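Local coordinates for putative TRAP PERIPLASMIC SOLUTE BINDING PROTEIN (Haemophilus influenzae, PDB 4PBQ), which binds L-gulonate in the crystal and probably serves as the periplasmic solute receptor of a TRAP transporter, at residues Thr25-Asn33 with Thr83-Leu91; His37-Phe47 with Ala257-Leu268. All coordinates share one frame; numbering follows the deposited sequence. Where two conformers were deposited one is given.

Contact 1 of 2, residues Thr25-Asn33 with Thr83-Leu91. With 2UF (L-gulonate), chain D.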
loop_
_atom_site.group_PDB
_atom_site.type_symbol
_atom_site.label_atom_id
_atom_site.label_comp_id
_atom_site.label_asym_id
_atom_site.label_seq_id
_atom_site.Cartn_x
_atom_site.Cartn_y
_atom_site.Cartn_z
ATOM N N THR A 25 -18.923 -18.733 11.982
ATOM C CA THR A 25 -17.549 -18.636 11.477
ATOM C C THR A 25 -16.935 -17.287 11.851
ATOM O O THR A 25 -17.494 -16.230 11.553
ATOM C CB THR A 25 -17.520 -18.837 9.944
ATOM O OG1 THR A 25 -17.982 -20.157 9.622
ATOM C CG2 THR A 25 -16.116 -18.654 9.402
ATOM N N ILE A 26 -15.791 -17.336 12.521
ATOM C CA ILE A 26 -15.120 -16.141 12.963
ATOM C C ILE A 26 -13.933 -15.894 12.059
ATOM O O ILE A 26 -13.014 -16.716 11.992
ATOM C CB ILE A 26 -14.637 -16.258 14.405
ATOM C CG1 ILE A 26 -15.836 -16.448 15.330
ATOM C CG2 ILE A 26 -13.887 -15.019 14.802
ATOM C CD1 ILE A 26 -15.451 -16.856 16.710
ATOM N N ILE A 27 -13.996 -14.775 11.345
ATOM C CA ILE A 27 -12.948 -14.362 10.421
ATOM C C ILE A 27 -12.157 -13.187 11.011
ATOM O O ILE A 27 -12.669 -12.079 11.138
ATOM C CB ILE A 27 -13.595 -13.994 9.098
ATOM C CG1 ILE A 27 -14.139 -15.271 8.448
ATOM C CG2 ILE A 27 -12.613 -13.320 8.174
ATOM C CD1 ILE A 27 -14.949 -15.019 7.225
ATOM N N LYS A 28 -10.901 -13.439 11.384
ATOM C CA LYS A 28 -10.061 -12.393 11.937
ATOM C C LYS A 28 -9.482 -11.661 10.738
ATOM O O LYS A 28 -9.057 -12.303 9.780
ATOM C CB LYS A 28 -8.905 -12.950 12.772
ATOM C CG LYS A 28 -9.323 -13.795 13.966
ATOM C CD LYS A 28 -8.118 -14.163 14.846
ATOM C CE LYS A 28 -7.042 -14.941 14.094
ATOM N NZ LYS A 28 -7.535 -16.240 13.586
ATOM N N LEU A 29 -9.513 -10.342 10.796
ATOM C CA LEU A 29 -9.036 -9.492 9.691
ATOM C C LEU A 29 -7.985 -8.530 10.213
ATOM O O LEU A 29 -8.273 -7.597 10.993
ATOM C CB LEU A 29 -10.210 -8.730 9.071
ATOM C CG LEU A 29 -9.912 -8.051 7.734
ATOM C CD1 LEU A 29 -11.242 -7.722 7.082
ATOM C CD2 LEU A 29 -9.045 -6.814 7.867
ATOM N N GLY A 30 -6.741 -8.741 9.787
ATOM C CA GLY A 30 -5.649 -7.940 10.304
ATOM C C GLY A 30 -5.085 -6.969 9.284
ATOM O O GLY A 30 -5.055 -7.270 8.110
ATOM N N HIS A 31 -4.687 -5.795 9.748
ATOM C CA HIS A 31 -3.997 -4.844 8.882
ATOM C C HIS A 31 -3.063 -3.957 9.696
ATOM O O HIS A 31 -3.067 -3.992 10.934
ATOM C CB HIS A 31 -4.987 -4.043 8.039
ATOM C CG HIS A 31 -5.831 -3.094 8.814
ATOM N ND1 HIS A 31 -5.496 -1.772 9.005
ATOM C CD2 HIS A 31 -7.030 -3.275 9.420
ATOM C CE1 HIS A 31 -6.455 -1.177 9.693
ATOM N NE2 HIS A 31 -7.390 -2.071 9.959
ATOM N N TYR A 32 -2.245 -3.171 8.987
ATOM C CA TYR A 32 -1.224 -2.346 9.620
ATOM C C TYR A 32 -1.558 -0.874 9.857
ATOM O O TYR A 32 -0.815 -0.169 10.558
ATOM C CB TYR A 32 0.077 -2.424 8.808
ATOM C CG TYR A 32 0.144 -1.783 7.435
ATOM C CD1 TYR A 32 0.263 -0.406 7.292
ATOM C CD2 TYR A 32 0.191 -2.569 6.279
ATOM C CE1 TYR A 32 0.401 0.175 6.045
ATOM C CE2 TYR A 32 0.332 -1.981 5.017
ATOM C CZ TYR A 32 0.437 -0.620 4.915
ATOM O OH TYR A 32 0.590 -0.041 3.663
ATOM N N ASN A 33 -2.640 -0.409 9.243
ATOM C CA ASN A 33 -3.097 0.960 9.411
ATOM C C ASN A 33 -3.821 1.221 10.750
ATOM O O ASN A 33 -4.176 0.289 11.472
ATOM C CB ASN A 33 -3.942 1.383 8.191
ATOM C CG ASN A 33 -3.074 1.870 7.019
ATOM O OD1 ASN A 33 -2.186 2.696 7.198
ATOM N ND2 ASN A 33 -3.346 1.374 5.844
ATOM N N THR A 83 -4.322 -19.230 9.240
ATOM C CA THR A 83 -4.456 -18.867 10.642
ATOM C C THR A 83 -4.857 -17.420 10.834
ATOM O O THR A 83 -5.244 -17.022 11.932
ATOM C CB THR A 83 -3.163 -19.128 11.420
ATOM O OG1 THR A 83 -2.116 -18.324 10.884
ATOM C CG2 THR A 83 -2.794 -20.607 11.330
ATOM N N ILE A 84 -4.735 -16.622 9.778
ATOM C CA ILE A 84 -5.347 -15.296 9.757
ATOM C C ILE A 84 -6.281 -15.294 8.560
ATOM O O ILE A 84 -5.856 -15.323 7.413
ATOM C CB ILE A 84 -4.311 -14.159 9.667
ATOM C CG1 ILE A 84 -3.423 -14.181 10.915
ATOM C CG2 ILE A 84 -5.014 -12.803 9.533
ATOM C CD1 ILE A 84 -2.274 -13.192 10.871
ATOM N N GLU A 85 -7.577 -15.301 8.840
ATOM C CA GLU A 85 -8.572 -15.549 7.796
ATOM C C GLU A 85 -8.761 -14.442 6.752
ATOM O O GLU A 85 -9.162 -14.733 5.616
ATOM C CB GLU A 85 -9.914 -15.896 8.449
ATOM C CG GLU A 85 -9.859 -17.168 9.270
ATOM C CD GLU A 85 -9.416 -16.975 10.727
ATOM O OE1 GLU A 85 -9.189 -15.828 11.155
ATOM O OE2 GLU A 85 -9.333 -17.983 11.467
ATOM N N ALA A 86 -8.533 -13.192 7.146
ATOM C CA ALA A 86 -8.610 -12.060 6.198
ATOM C C ALA A 86 -7.624 -10.976 6.570
ATOM O O ALA A 86 -7.017 -10.985 7.642
ATOM C CB ALA A 86 -10.028 -11.496 6.145
ATOM N N GLY A 87 -7.419 -10.035 5.659
ATOM C CA GLY A 87 -6.524 -8.960 5.991
ATOM C C GLY A 87 -6.443 -7.928 4.911
ATOM O O GLY A 87 -6.928 -8.149 3.784
ATOM N N ILE A 88 -5.829 -6.807 5.266
ATOM C CA ILE A 88 -5.370 -5.836 4.263
ATOM C C ILE A 88 -3.872 -5.710 4.380
ATOM O O ILE A 88 -3.354 -5.488 5.458
ATOM C CB ILE A 88 -6.006 -4.450 4.424
ATOM C CG1 ILE A 88 -7.546 -4.554 4.325
ATOM C CG2 ILE A 88 -5.429 -3.473 3.366
ATOM C CD1 ILE A 88 -8.300 -3.255 4.442
ATOM N N THR A 89 -3.199 -5.886 3.248
ATOM C CA THR A 89 -1.749 -5.700 3.165
ATOM C C THR A 89 -1.462 -4.915 1.898
ATOM O O THR A 89 -2.323 -4.797 1.035
ATOM C CB THR A 89 -0.957 -7.015 3.108
ATOM O OG1 THR A 89 -1.136 -7.687 1.850
ATOM C CG2 THR A 89 -1.372 -7.967 4.226
ATOM N N GLY A 90 -0.214 -4.466 1.794
ATOM C CA GLY A 90 0.338 -4.028 0.526
ATOM C C GLY A 90 0.861 -5.211 -0.265
ATOM O O GLY A 90 0.330 -6.333 -0.193
ATOM N N LEU A 91 1.929 -4.981 -1.030
ATOM C CA LEU A 91 2.292 -5.924 -2.083
ATOM C C LEU A 91 3.490 -6.813 -1.705
ATOM O O LEU A 91 4.259 -7.219 -2.569
ATOM C CB LEU A 91 2.649 -5.134 -3.366
ATOM C CG LEU A 91 1.633 -4.074 -3.820
ATOM C CD1 LEU A 91 1.997 -3.472 -5.185
ATOM C CD2 LEU A 91 0.241 -4.657 -3.894
HETATM O O6A 2UF D . 5.658 -0.686 5.720
HETATM C C6 2UF D . 5.424 0.075 4.772
HETATM O O6B 2UF D . 6.035 1.125 4.521
HETATM C C5 2UF D . 4.235 -0.297 3.863
HETATM O O5 2UF D . 3.703 0.889 3.313
HETATM C C4 2UF D . 4.684 -1.242 2.726
HETATM O O4 2UF D . 5.110 -2.499 3.278
HETATM C C3 2UF D . 3.526 -1.445 1.725
HETATM O O3 2UF D . 2.268 -1.818 2.385
HETATM C C2 2UF D . 3.868 -2.522 0.683
HETATM O O2 2UF D . 2.904 -2.354 -0.339
HETATM C C1 2UF D . 5.272 -2.291 0.043
HETATM O O1 2UF D . 5.423 -3.243 -1.022
HETATM O O HOH W 1 -11.098 -17.582 13.730
#

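Contact 2 of 2, residues His37-Phe47 with Ala257-Leu268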
loop_
_atom_site.group_PDB
_atom_site.type_symbol
_atom_site.label_atom_id
_atom_site.label_comp_id
_atom_site.label_asym_id
_atom_site.label_seq_id
_atom_site.Cartn_x
_atom_site.Cartn_y
_atom_site.Cartn_z
ATOM N N HIS A 37 -7.790 5.148 9.982
ATOM C CA HIS A 37 -7.493 5.159 8.551
ATOM C C HIS A 37 -8.792 4.884 7.760
ATOM O O HIS A 37 -9.646 4.087 8.192
ATOM C CB HIS A 37 -6.408 4.109 8.232
ATOM C CG HIS A 37 -5.835 4.238 6.863
ATOM N ND1 HIS A 37 -6.323 3.530 5.789
ATOM C CD2 HIS A 37 -4.809 4.987 6.391
ATOM C CE1 HIS A 37 -5.621 3.837 4.713
ATOM N NE2 HIS A 37 -4.712 4.728 5.050
ATOM N N PRO A 38 -8.937 5.489 6.576
ATOM C CA PRO A 38 -10.157 5.189 5.789
ATOM C C PRO A 38 -10.446 3.712 5.505
ATOM O O PRO A 38 -11.607 3.309 5.446
ATOM C CB PRO A 38 -9.912 5.957 4.483
ATOM C CG PRO A 38 -9.131 7.174 4.944
ATOM C CD PRO A 38 -8.173 6.596 5.985
ATOM N N SER A 39 -9.416 2.908 5.307
ATOM C CA SER A 39 -9.592 1.465 5.161
ATOM C C SER A 39 -10.296 0.852 6.371
ATOM O O SER A 39 -11.185 0.004 6.221
ATOM C CB SER A 39 -8.241 0.754 4.890
ATOM O OG SER A 39 -7.344 0.936 5.961
ATOM N N HIS A 40 -9.939 1.282 7.573
ATOM C CA HIS A 40 -10.533 0.688 8.756
ATOM C C HIS A 40 -11.973 1.124 8.887
ATOM O O HIS A 40 -12.835 0.312 9.183
ATOM C CB HIS A 40 -9.806 1.081 10.037
ATOM C CG HIS A 40 -10.254 0.288 11.224
ATOM N ND1 HIS A 40 -9.758 -0.960 11.509
ATOM C CD2 HIS A 40 -11.171 0.544 12.182
ATOM C CE1 HIS A 40 -10.351 -1.448 12.584
ATOM N NE2 HIS A 40 -11.215 -0.550 13.012
ATOM N N ILE A 41 -12.208 2.415 8.678
ATOM C CA ILE A 41 -13.551 2.980 8.775
ATOM C C ILE A 41 -14.469 2.300 7.772
ATOM O O ILE A 41 -15.579 1.899 8.113
ATOM C CB ILE A 41 -13.514 4.507 8.537
ATOM C CG1 ILE A 41 -12.809 5.206 9.714
ATOM C CG2 ILE A 41 -14.901 5.075 8.427
ATOM C CD1 ILE A 41 -12.443 6.651 9.447
ATOM N N ALA A 42 -13.996 2.156 6.538
ATOM C CA ALA A 42 -14.781 1.481 5.500
ATOM C C ALA A 42 -14.986 -0.018 5.769
ATOM O O ALA A 42 -16.049 -0.561 5.461
ATOM C CB ALA A 42 -14.154 1.723 4.115
ATOM N N LEU A 43 -13.988 -0.683 6.347
ATOM C CA LEU A 43 -14.141 -2.068 6.777
ATOM C C LEU A 43 -15.254 -2.170 7.809
ATOM O O LEU A 43 -16.096 -3.069 7.746
ATOM C CB LEU A 43 -12.851 -2.588 7.402
ATOM C CG LEU A 43 -11.758 -3.089 6.481
ATOM C CD1 LEU A 43 -10.574 -3.490 7.324
ATOM C CD2 LEU A 43 -12.211 -4.251 5.598
ATOM N N GLN A 44 -15.253 -1.257 8.774
ATOM C CA GLN A 44 -16.279 -1.265 9.827
ATOM C C GLN A 44 -17.686 -1.049 9.300
ATOM O O GLN A 44 -18.619 -1.759 9.689
ATOM C CB GLN A 44 -16.016 -0.171 10.863
ATOM C CG GLN A 44 -14.795 -0.301 11.722
ATOM C CD GLN A 44 -14.633 0.910 12.666
ATOM O OE1 GLN A 44 -14.534 2.077 12.227
ATOM N NE2 GLN A 44 -14.601 0.632 13.961
ATOM N N GLU A 45 -17.847 -0.056 8.443
ATOM C CA GLU A 45 -19.183 0.396 8.067
ATOM C C GLU A 45 -19.773 -0.392 6.904
ATOM O O GLU A 45 -21.002 -0.514 6.800
ATOM C CB GLU A 45 -19.150 1.877 7.720
ATOM C CG GLU A 45 -18.912 2.760 8.911
ATOM C CD GLU A 45 -19.839 2.425 10.068
ATOM O OE1 GLU A 45 -21.076 2.287 9.823
ATOM O OE2 GLU A 45 -19.315 2.272 11.206
ATOM N N TYR A 46 -18.906 -0.887 6.017
ATOM C CA TYR A 46 -19.359 -1.449 4.740
ATOM C C TYR A 46 -19.039 -2.938 4.597
ATOM O O TYR A 46 -19.900 -3.715 4.205
ATOM C CB TYR A 46 -18.798 -0.645 3.545
ATOM C CG TYR A 46 -19.127 0.814 3.675
ATOM C CD1 TYR A 46 -20.441 1.245 3.644
ATOM C CD2 TYR A 46 -18.131 1.756 3.887
ATOM C CE1 TYR A 46 -20.750 2.574 3.813
ATOM C CE2 TYR A 46 -18.437 3.086 4.055
ATOM C CZ TYR A 46 -19.736 3.488 4.010
ATOM O OH TYR A 46 -20.041 4.815 4.173
ATOM N N PHE A 47 -17.828 -3.353 4.935
ATOM C CA PHE A 47 -17.457 -4.745 4.748
ATOM C C PHE A 47 -18.047 -5.585 5.875
ATOM O O PHE A 47 -18.837 -6.504 5.629
ATOM C CB PHE A 47 -15.931 -4.915 4.688
ATOM C CG PHE A 47 -15.501 -6.274 4.251
ATOM C CD1 PHE A 47 -15.786 -6.723 2.951
ATOM C CD2 PHE A 47 -14.812 -7.121 5.110
ATOM C CE1 PHE A 47 -15.423 -8.004 2.536
ATOM C CE2 PHE A 47 -14.418 -8.392 4.692
ATOM C CZ PHE A 47 -14.721 -8.834 3.406
ATOM N N ALA A 257 -20.070 -6.997 -0.418
ATOM C CA ALA A 257 -19.492 -6.199 0.651
ATOM C C ALA A 257 -18.122 -5.628 0.219
ATOM O O ALA A 257 -17.772 -4.496 0.554
ATOM C CB ALA A 257 -19.381 -7.033 1.896
ATOM N N ALA A 258 -17.352 -6.417 -0.506
ATOM C CA ALA A 258 -16.016 -5.978 -0.930
ATOM C C ALA A 258 -16.140 -4.867 -1.961
ATOM O O ALA A 258 -15.364 -3.919 -1.944
ATOM C CB ALA A 258 -15.223 -7.146 -1.506
ATOM N N LYS A 259 -17.107 -4.991 -2.864
ATOM C CA LYS A 259 -17.348 -3.968 -3.894
ATOM C C LYS A 259 -17.774 -2.640 -3.269
ATOM O O LYS A 259 -17.238 -1.583 -3.634
ATOM C CB LYS A 259 -18.398 -4.449 -4.885
ATOM C CG LYS A 259 -18.777 -3.420 -5.966
ATOM C CD LYS A 259 -19.776 -4.009 -6.958
ATOM C CE LYS A 259 -20.065 -3.047 -8.106
ATOM N NZ LYS A 259 -20.536 -1.720 -7.618
ATOM N N LEU A 260 -18.717 -2.699 -2.314
ATOM C CA LEU A 260 -19.130 -1.516 -1.550
ATOM C C LEU A 260 -17.955 -0.940 -0.748
ATOM O O LEU A 260 -17.711 0.278 -0.780
ATOM C CB LEU A 260 -20.285 -1.860 -0.603
ATOM C CG LEU A 260 -20.938 -0.702 0.168
ATOM C CD1 LEU A 260 -21.580 0.318 -0.774
ATOM C CD2 LEU A 260 -21.985 -1.241 1.172
ATOM N N TYR A 261 -17.209 -1.803 -0.054
ATOM C CA TYR A 261 -15.994 -1.376 0.645
ATOM C C TYR A 261 -15.078 -0.597 -0.317
ATOM O O TYR A 261 -14.613 0.500 0.003
ATOM C CB TYR A 261 -15.245 -2.567 1.237
ATOM C CG TYR A 261 -13.821 -2.205 1.607
ATOM C CD1 TYR A 261 -13.539 -1.622 2.836
ATOM C CD2 TYR A 261 -12.777 -2.386 0.718
ATOM C CE1 TYR A 261 -12.253 -1.269 3.182
ATOM C CE2 TYR A 261 -11.494 -2.007 1.047
ATOM C CZ TYR A 261 -11.239 -1.443 2.291
ATOM O OH TYR A 261 -9.974 -1.045 2.666
ATOM N N GLN A 262 -14.864 -1.150 -1.504
ATOM C CA GLN A 262 -13.891 -0.577 -2.438
ATOM C C GLN A 262 -14.337 0.813 -2.888
ATOM O O GLN A 262 -13.542 1.760 -2.884
ATOM C CB GLN A 262 -13.678 -1.499 -3.640
ATOM C CG GLN A 262 -12.681 -0.958 -4.634
ATOM C CD GLN A 262 -12.284 -1.974 -5.665
ATOM O OE1 GLN A 262 -12.074 -3.157 -5.359
ATOM N NE2 GLN A 262 -12.184 -1.528 -6.899
ATOM N N GLU A 263 -15.600 0.947 -3.292
ATOM C CA GLU A 263 -16.111 2.233 -3.748
ATOM C C GLU A 263 -16.000 3.258 -2.632
ATOM O O GLU A 263 -15.550 4.378 -2.848
ATOM C CB GLU A 263 -17.583 2.125 -4.177
ATOM C CG GLU A 263 -18.277 3.473 -4.360
ATOM C CD GLU A 263 -19.812 3.380 -4.327
ATOM O OE1 GLU A 263 -20.351 2.248 -4.389
ATOM O OE2 GLU A 263 -20.471 4.443 -4.219
ATOM N N LYS A 264 -16.430 2.875 -1.436
ATOM C CA LYS A 264 -16.483 3.816 -0.323
ATOM C C LYS A 264 -15.087 4.164 0.190
ATOM O O LYS A 264 -14.842 5.315 0.620
ATOM C CB LYS A 264 -17.336 3.249 0.823
ATOM C CG LYS A 264 -18.805 3.103 0.434
ATOM C CD LYS A 264 -19.475 4.460 0.262
ATOM C CE LYS A 264 -20.979 4.320 0.234
ATOM N NZ LYS A 264 -21.600 5.166 -0.809
ATOM N N GLU A 265 -14.179 3.189 0.156
ATOM C CA GLU A 265 -12.830 3.412 0.650
ATOM C C GLU A 265 -12.033 4.354 -0.267
ATOM O O GLU A 265 -11.335 5.221 0.219
ATOM C CB GLU A 265 -12.046 2.118 0.843
ATOM C CG GLU A 265 -10.771 2.302 1.710
ATOM C CD GLU A 265 -9.523 2.689 0.931
ATOM O OE1 GLU A 265 -9.548 2.546 -0.303
ATOM O OE2 GLU A 265 -8.520 3.124 1.565
ATOM N N TRP A 266 -12.142 4.168 -1.576
ATOM C CA TRP A 266 -11.501 5.100 -2.518
ATOM C C TRP A 266 -12.003 6.518 -2.279
ATOM O O TRP A 266 -11.217 7.431 -2.146
ATOM C CB TRP A 266 -11.724 4.694 -3.975
ATOM C CG TRP A 266 -10.731 3.670 -4.429
ATOM C CD1 TRP A 266 -10.890 2.309 -4.408
ATOM C CD2 TRP A 266 -9.396 3.910 -4.947
ATOM N NE1 TRP A 266 -9.737 1.686 -4.863
ATOM C CE2 TRP A 266 -8.824 2.644 -5.223
ATOM C CE3 TRP A 266 -8.643 5.069 -5.221
ATOM C CZ2 TRP A 266 -7.529 2.502 -5.729
ATOM C CZ3 TRP A 266 -7.363 4.924 -5.728
ATOM C CH2 TRP A 266 -6.828 3.646 -5.988
ATOM N N GLU A 267 -13.323 6.681 -2.226
ATOM C CA GLU A 267 -13.928 7.982 -1.982
ATOM C C GLU A 267 -13.440 8.612 -0.677
ATOM O O GLU A 267 -13.033 9.791 -0.647
ATOM C CB GLU A 267 -15.457 7.826 -1.975
ATOM C CG GLU A 267 -16.236 9.094 -1.689
ATOM C CD GLU A 267 -17.742 8.899 -1.823
ATOM O OE1 GLU A 267 -18.313 8.040 -1.118
ATOM O OE2 GLU A 267 -18.347 9.610 -2.648
ATOM N N LEU A 268 -13.493 7.848 0.407
ATOM C CA LEU A 268 -13.085 8.343 1.708
ATOM C C LEU A 268 -11.577 8.627 1.766
ATOM O O LEU A 268 -11.130 9.611 2.371
ATOM C CB LEU A 268 -13.479 7.329 2.791
ATOM C CG LEU A 268 -13.183 7.809 4.212
ATOM C CD1 LEU A 268 -13.915 9.106 4.525
ATOM C CD2 LEU A 268 -13.567 6.747 5.247
#

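Contact 1 of 2, residues Thr25-Asn33 with Thr83-Leu91
Lys28 and Glu85 clasp each other at the outer end of two neighbouring parallel strands. Oxygen OE1 of Glu85 takes two donors from the same residue: Lys28 N at 2.9 Å, reaching it from above the carboxylate plane, and Lys28 NZ at 3.0 Å, on the syn side, in a salt bridge. Bends late in the lysine chain (chi3 -59°, chi4 -62°) bring the ammonium back to that syn side, and Lys28 NZ also donates to Thr83 O (2.9 Å). A water donates to Ile26 O and Glu85 OE2, and Ile26 and Thr83 are exposed at this end. Inward from it the packing is close, buried and largely apolar. The backbones run side by side, joined by Ala86 N to Lys28 O, Gly30 N to Ala86 O (3.1 Å) and Ile88 N to Gly30 O (3.0 Å), and the CA of Leu29 adds a C-H...O contact to Ala86 O. The methyl of Ala86 sits between Ile27 CG2 and Leu29 CG, 3.8 Å from CB to either; Leu43 and Phe47 of helix 38-54 continue this apolar layer over Leu29. Gly87 has no side chain and passes close to the carbonyl of Gly30, with its CA 3.1 Å from Gly30 O. Farther along, His31 CB rests on Ile88, while its ring turns off, probably to hydrogen-bond His40. Beyond the strands both chains reach L-gulonate. Tyr32, its ring edge toward Gly90 N, brings its hydroxyl to O3 of the sugar acid, and Leu91 N donates to O2 (2.9 Å). Glu72, Arg147 and Arg167 are among the residues completing the site. Parallel strands whose C-terminal ends open into ligand-binding loops are characteristic of the alpha/beta domains of periplasmic solute-binding proteins.

Contact 2 of 2, residues His37-Phe47 with Ala257-Leu268
The Tyr46 ring is sandwiched: CG of Lys264 stands over its centre on one face, 3.6 Å from the centroid in a CH-pi contact, and CB of Glu45 covers the opposite face, with the methyl of Ala42 at the edge. The Tyr46 and Lys264 side chains cross at about a right angle. Tyr261 is gripped mainly by its rim. Ser39 O and Leu43 N lie at its edge near the ring plane, Glu265 CB rests against one face, and its OH comes 3.3 Å from Ser39 CB. Its chi1 of 164°, which sets CG opposite the main-chain nitrogen, swings the ring into a hole formed by Ser39, Ala42, Leu43 and Phe47, where Ala42 CB approaches its CD1 at 3.6 Å. The edge of the Phe47 ring faces the backbone of Ala257 and Ala258, and its CD1 meets Ala257 CB at 3.8 Å. At the other end, Leu268 CG packs on Pro38 CB while its CD2 touches Ile41 CG2. Nearby, ND1 of the N-cap residue His37 accepts from Ser39 N (3.2 Å). No hydrogen bond joins the two segments; Glu265 OE1 accepts one from Met143 N of strand 136-151. The segment axes approach to 8.5 Å at 139°, a helix packing in which Tyr261 acts as a knob in a hole of helix 38-54, joining this helix of the N-terminal alpha/beta unit to the long helix 248-281.

Overall arrangement
The two contacts are layers of one alpha/beta unit, their centres about 14 Å apart. Strand 25-30 leads into helix 38-54; strand 86-89 follows after strand 59-64 and helix 72-81, and helix 248-281 comes much later, so the segments of the two contacts alternate. Helix 38-54 lies between the neighbouring strands of contact 1 and the long helix of contact 2: Leu43 meets both Leu29 and Ile88, and Ile88 CD1 also reaches Tyr261 OH at 3.3 Å. The loop after strand 25-30 meets helix 38-54 as well. The strand ends of contact 1 carry three of the thirteen residues of the gulonate pocket, whereas contact 2 fastens the late helix 248-281 to helix 38-54.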